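Local coordinates for protein aminoglycoside N(3)-acetyltransferase III (PDB 7LAO) that transfers an acetyl group from acetyl-CoA to the 3-amino group of 2-deoxystreptamine antibiotics such as gentamicin, making Serratia marcescens resistant to them, at residues Leu13-Val26 with Ala46-Tyr60. Residues are numbered along the deposited sequence; the frame is centred on the assembly and turned at random.
Sequences LHGLGVRPGDLIMV and ALRAAVGSAGTLMGY
I24 binds the neighbouring parallel strand on both sides of L57: its N donates to T56 O (2.9 Å) and its O accepts from M58 N (2.7 Å). T56 N to D22 O and V26 N to M58 O continue the pairing, and a water accepts from Y60 N and donates to V26 O, extending it beyond them. G21 N donates to V51 O (2.8 Å), nearly straight at 173°, tying a type II turn to the end of helix 40-51; glycine suits the positive phi. D22 steadies that turn, its OD2 accepting from R19 N while also salt-bridged to K157. On the face of I24 and L57, V51 CG1 touches both V18 CG1 (3.6 Å) and I24 CG1 (3.8 Å). The small methyl of A50 lets L13 and V18 come close, and the L13 and L47 side chains cross at about a right angle, L13 CD1 3.7 Å from L47 CD2. On the face of L23 and T56, L23 CD1 rests against T56 CG2 (3.6 Å), its CG anti to the backbone N (chi1 164°). Two successive helix-strand units thus complete a beta-alpha-beta crossover: backbone hydrogen bonds set the strand register, and aliphatic contacts seat helix 40-51 against one face.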
loop_
_atom_site.group_PDB
_atom_site.type_symbol
_atom_site.label_atom_id
_atom_site.label_comp_id
_atom_site.label_asym_id
_atom_site.label_seq_id
_atom_site.Cartn_x
_atom_site.Cartn_y
_atom_site.Cartn_z
ATOM N N LEU A 13 -18.562 2.249 7.155
ATOM C CA LEU A 13 -17.941 2.392 5.846
ATOM C C LEU A 13 -18.855 3.125 4.873
ATOM O O LEU A 13 -18.424 4.034 4.142
ATOM C CB LEU A 13 -17.610 0.990 5.315
ATOM C CG LEU A 13 -16.489 0.334 6.117
ATOM C CD1 LEU A 13 -16.369 -1.181 5.652
ATOM C CD2 LEU A 13 -15.157 1.093 5.959
ATOM N N HIS A 14 -20.117 2.713 4.813
ATOM C CA HIS A 14 -21.056 3.401 3.934
ATOM C C HIS A 14 -21.190 4.866 4.313
ATOM O O HIS A 14 -21.185 5.745 3.448
ATOM C CB HIS A 14 -22.411 2.709 4.004
ATOM C CG HIS A 14 -23.365 3.170 2.962
ATOM N ND1 HIS A 14 -24.243 4.214 3.163
ATOM C CD2 HIS A 14 -23.541 2.766 1.679
ATOM C CE1 HIS A 14 -24.948 4.408 2.061
ATOM N NE2 HIS A 14 -24.542 3.543 1.145
ATOM N N GLY A 15 -21.277 5.153 5.613
ATOM C CA GLY A 15 -21.389 6.525 6.036
ATOM C C GLY A 15 -20.155 7.325 5.695
ATOM O O GLY A 15 -20.222 8.545 5.566
ATOM N N LEU A 16 -19.016 6.659 5.545
ATOM C CA LEU A 16 -17.792 7.377 5.197
ATOM C C LEU A 16 -17.691 7.622 3.705
ATOM O O LEU A 16 -16.840 8.407 3.240
ATOM C CB LEU A 16 -16.582 6.596 5.714
ATOM C CG LEU A 16 -15.192 7.186 5.628
ATOM C CD1 LEU A 16 -15.031 8.455 6.535
ATOM C CD2 LEU A 16 -14.188 6.111 5.948
ATOM N N GLY A 17 -18.553 6.974 2.937
ATOM C CA GLY A 17 -18.590 7.175 1.503
ATOM C C GLY A 17 -18.262 5.950 0.678
ATOM O O GLY A 17 -18.311 6.046 -0.554
ATOM N N VAL A 18 -17.938 4.800 1.274
ATOM C CA VAL A 18 -17.678 3.602 0.476
ATOM C C VAL A 18 -18.982 3.144 -0.170
ATOM O O VAL A 18 -20.044 3.158 0.466
ATOM C CB VAL A 18 -17.079 2.482 1.352
ATOM C CG1 VAL A 18 -16.812 1.158 0.503
ATOM C CG2 VAL A 18 -15.784 2.968 2.065
ATOM N N ARG A 19 -18.912 2.734 -1.441
ATOM C CA ARG A 19 -20.104 2.373 -2.203
ATOM C C ARG A 19 -19.877 1.069 -2.953
ATOM O O ARG A 19 -18.732 0.730 -3.280
ATOM C CB ARG A 19 -20.482 3.471 -3.213
ATOM C CG ARG A 19 -21.042 4.744 -2.607
ATOM C CD ARG A 19 -22.327 4.421 -1.834
ATOM N NE ARG A 19 -22.894 5.592 -1.199
ATOM C CZ ARG A 19 -22.605 6.018 0.039
ATOM N NH1 ARG A 19 -21.718 5.378 0.809
ATOM N NH2 ARG A 19 -23.198 7.119 0.502
ATOM N N PRO A 20 -20.952 0.304 -3.210
ATOM C CA PRO A 20 -20.839 -0.876 -4.077
ATOM C C PRO A 20 -20.182 -0.579 -5.428
ATOM O O PRO A 20 -20.503 0.401 -6.116
ATOM C CB PRO A 20 -22.297 -1.334 -4.241
ATOM C CG PRO A 20 -22.957 -0.909 -2.999
ATOM C CD PRO A 20 -22.295 0.422 -2.619
ATOM N N GLY A 21 -19.241 -1.442 -5.802
ATOM C CA GLY A 21 -18.476 -1.267 -7.024
ATOM C C GLY A 21 -17.142 -0.588 -6.831
ATOM O O GLY A 21 -16.323 -0.571 -7.766
ATOM N N ASP A 22 -16.894 0.000 -5.661
ATOM C CA ASP A 22 -15.680 0.783 -5.464
ATOM C C ASP A 22 -14.468 -0.108 -5.489
ATOM O O ASP A 22 -14.525 -1.277 -5.090
ATOM C CB ASP A 22 -15.681 1.476 -4.095
ATOM C CG ASP A 22 -16.492 2.755 -4.095
ATOM O OD1 ASP A 22 -16.972 3.114 -5.189
ATOM O OD2 ASP A 22 -16.661 3.378 -3.001
ATOM N N LEU A 23 -13.352 0.487 -5.882
ATOM C CA LEU A 23 -12.025 -0.075 -5.691
ATOM C C LEU A 23 -11.375 0.644 -4.506
ATOM O O LEU A 23 -11.149 1.854 -4.558
ATOM C CB LEU A 23 -11.194 0.111 -6.968
ATOM C CG LEU A 23 -9.681 -0.075 -6.865
ATOM C CD1 LEU A 23 -9.341 -1.531 -6.542
ATOM C CD2 LEU A 23 -9.063 0.286 -8.291
ATOM N N ILE A 24 -11.105 -0.095 -3.421
ATOM C CA ILE A 24 -10.634 0.474 -2.171
ATOM C C ILE A 24 -9.264 -0.114 -1.845
ATOM O O ILE A 24 -9.114 -1.335 -1.736
ATOM C CB ILE A 24 -11.639 0.181 -1.043
ATOM C CG1 ILE A 24 -12.994 0.761 -1.448
ATOM C CG2 ILE A 24 -11.175 0.849 0.284
ATOM C CD1 ILE A 24 -12.978 2.246 -1.560
ATOM N N MET A 25 -8.289 0.739 -1.636
ATOM C CA MET A 25 -7.038 0.321 -1.020
ATOM C C MET A 25 -7.112 0.708 0.454
ATOM O O MET A 25 -7.291 1.894 0.780
ATOM C CB MET A 25 -5.842 0.991 -1.685
ATOM C CG MET A 25 -4.486 0.572 -1.092
ATOM S SD MET A 25 -3.079 0.968 -2.254
ATOM C CE MET A 25 -1.682 0.425 -1.249
ATOM N N VAL A 26 -6.947 -0.284 1.340
ATOM C CA VAL A 26 -7.132 -0.077 2.783
ATOM C C VAL A 26 -5.783 -0.059 3.490
ATOM O O VAL A 26 -4.965 -0.969 3.306
ATOM C CB VAL A 26 -8.020 -1.187 3.385
ATOM C CG1 VAL A 26 -8.421 -0.892 4.872
ATOM C CG2 VAL A 26 -9.234 -1.480 2.515
ATOM N N ALA A 46 -16.767 -7.047 6.397
ATOM C CA ALA A 46 -17.497 -5.783 6.331
ATOM C C ALA A 46 -17.103 -4.982 5.102
ATOM O O ALA A 46 -17.952 -4.325 4.471
ATOM C CB ALA A 46 -17.207 -4.946 7.577
ATOM N N LEU A 47 -15.808 -4.907 4.833
ATOM C CA LEU A 47 -15.370 -4.192 3.630
ATOM C C LEU A 47 -15.972 -4.819 2.370
ATOM O O LEU A 47 -16.334 -4.115 1.406
ATOM C CB LEU A 47 -13.848 -4.191 3.558
ATOM C CG LEU A 47 -13.130 -3.278 4.543
ATOM C CD1 LEU A 47 -11.699 -3.805 4.785
ATOM C CD2 LEU A 47 -13.090 -1.823 3.977
ATOM N N ARG A 48 -16.028 -6.147 2.317
ATOM C CA ARG A 48 -16.620 -6.804 1.156
ATOM C C ARG A 48 -18.103 -6.507 1.073
ATOM O O ARG A 48 -18.619 -6.177 -0.005
ATOM C CB ARG A 48 -16.403 -8.333 1.201
ATOM C CG ARG A 48 -17.311 -9.060 0.209
ATOM C CD ARG A 48 -16.961 -8.627 -1.214
ATOM N NE ARG A 48 -15.512 -8.684 -1.391
ATOM C CZ ARG A 48 -14.865 -8.221 -2.461
ATOM N NH1 ARG A 48 -15.547 -7.689 -3.477
ATOM N NH2 ARG A 48 -13.539 -8.261 -2.476
ATOM N N ALA A 49 -18.797 -6.548 2.226
ATOM C CA ALA A 49 -20.193 -6.134 2.246
ATOM C C ALA A 49 -20.322 -4.709 1.710
ATOM O O ALA A 49 -21.255 -4.396 0.957
ATOM C CB ALA A 49 -20.770 -6.226 3.675
ATOM N N ALA A 50 -19.401 -3.826 2.101
ATOM C CA ALA A 50 -19.516 -2.429 1.692
ATOM C C ALA A 50 -19.319 -2.268 0.173
ATOM O O ALA A 50 -19.990 -1.444 -0.462
ATOM C CB ALA A 50 -18.489 -1.572 2.433
ATOM N N VAL A 51 -18.367 -2.984 -0.427
ATOM C CA VAL A 51 -18.124 -2.758 -1.871
ATOM C C VAL A 51 -18.881 -3.722 -2.789
ATOM O O VAL A 51 -18.828 -3.559 -4.032
ATOM C CB VAL A 51 -16.619 -2.808 -2.207
ATOM C CG1 VAL A 51 -15.846 -1.697 -1.390
ATOM C CG2 VAL A 51 -16.065 -4.259 -2.024
ATOM N N GLY A 52 -19.606 -4.703 -2.240
ATOM C CA GLY A 52 -20.336 -5.664 -3.064
ATOM C C GLY A 52 -19.432 -6.591 -3.848
ATOM O O GLY A 52 -18.202 -6.522 -3.806
ATOM N N SER A 53 -20.079 -7.505 -4.578
ATOM C CA SER A 53 -19.339 -8.472 -5.352
ATOM C C SER A 53 -18.642 -7.818 -6.525
ATOM O O SER A 53 -17.675 -8.383 -7.021
ATOM C CB SER A 53 -20.267 -9.596 -5.817
ATOM O OG SER A 53 -21.254 -9.089 -6.689
ATOM N N ALA A 54 -19.034 -6.592 -6.920
ATOM C CA ALA A 54 -18.370 -5.925 -8.039
ATOM C C ALA A 54 -17.183 -5.070 -7.617
ATOM O O ALA A 54 -16.388 -4.648 -8.482
ATOM C CB ALA A 54 -19.369 -5.045 -8.798
ATOM N N GLY A 55 -17.036 -4.803 -6.317
ATOM C CA GLY A 55 -15.931 -4.011 -5.821
ATOM C C GLY A 55 -14.661 -4.819 -5.687
ATOM O O GLY A 55 -14.655 -6.066 -5.654
ATOM N N THR A 56 -13.567 -4.095 -5.565
ATOM C CA THR A 56 -12.268 -4.712 -5.368
ATOM C C THR A 56 -11.599 -4.098 -4.144
ATOM O O THR A 56 -11.640 -2.891 -3.933
ATOM C CB THR A 56 -11.392 -4.543 -6.613
ATOM O OG1 THR A 56 -11.954 -5.304 -7.693
ATOM C CG2 THR A 56 -9.994 -5.086 -6.370
ATOM N N LEU A 57 -11.032 -4.932 -3.285
ATOM C CA LEU A 57 -10.269 -4.424 -2.161
ATOM C C LEU A 57 -8.810 -4.665 -2.441
ATOM O O LEU A 57 -8.444 -5.680 -3.038
ATOM C CB LEU A 57 -10.637 -5.158 -0.841
ATOM C CG LEU A 57 -12.125 -5.303 -0.543
ATOM C CD1 LEU A 57 -12.389 -6.244 0.668
ATOM C CD2 LEU A 57 -12.683 -3.859 -0.340
ATOM N N MET A 58 -7.976 -3.802 -1.896
ATOM C CA MET A 58 -6.555 -3.896 -2.158
ATOM C C MET A 58 -5.761 -3.517 -0.928
ATOM O O MET A 58 -6.183 -2.674 -0.114
ATOM C CB MET A 58 -6.180 -2.977 -3.312
ATOM C CG MET A 58 -4.738 -3.061 -3.763
ATOM S SD MET A 58 -4.520 -2.027 -5.285
ATOM C CE MET A 58 -2.733 -2.029 -5.451
ATOM N N GLY A 59 -4.585 -4.102 -0.807
ATOM C CA GLY A 59 -3.778 -3.831 0.370
ATOM C C GLY A 59 -2.314 -3.948 0.029
ATOM O O GLY A 59 -1.928 -4.667 -0.906
ATOM N N TYR A 60 -1.487 -3.280 0.828
ATOM C CA TYR A 60 -0.038 -3.274 0.631
ATOM C C TYR A 60 0.569 -4.319 1.552
ATOM O O TYR A 60 0.795 -4.072 2.737
ATOM C CB TYR A 60 0.503 -1.879 0.896
ATOM C CG TYR A 60 1.939 -1.591 0.603
ATOM C CD1 TYR A 60 2.738 -2.446 -0.175
ATOM C CD2 TYR A 60 2.519 -0.447 1.127
ATOM C CE1 TYR A 60 4.080 -2.141 -0.418
ATOM C CE2 TYR A 60 3.843 -0.132 0.900
ATOM C CZ TYR A 60 4.622 -0.964 0.118
ATOM O OH TYR A 60 5.939 -0.636 -0.092
HETATM O O HOH W 1 -21.533 0.567 0.851
HETATM O O HOH W 2 -2.143 -1.745 3.110
#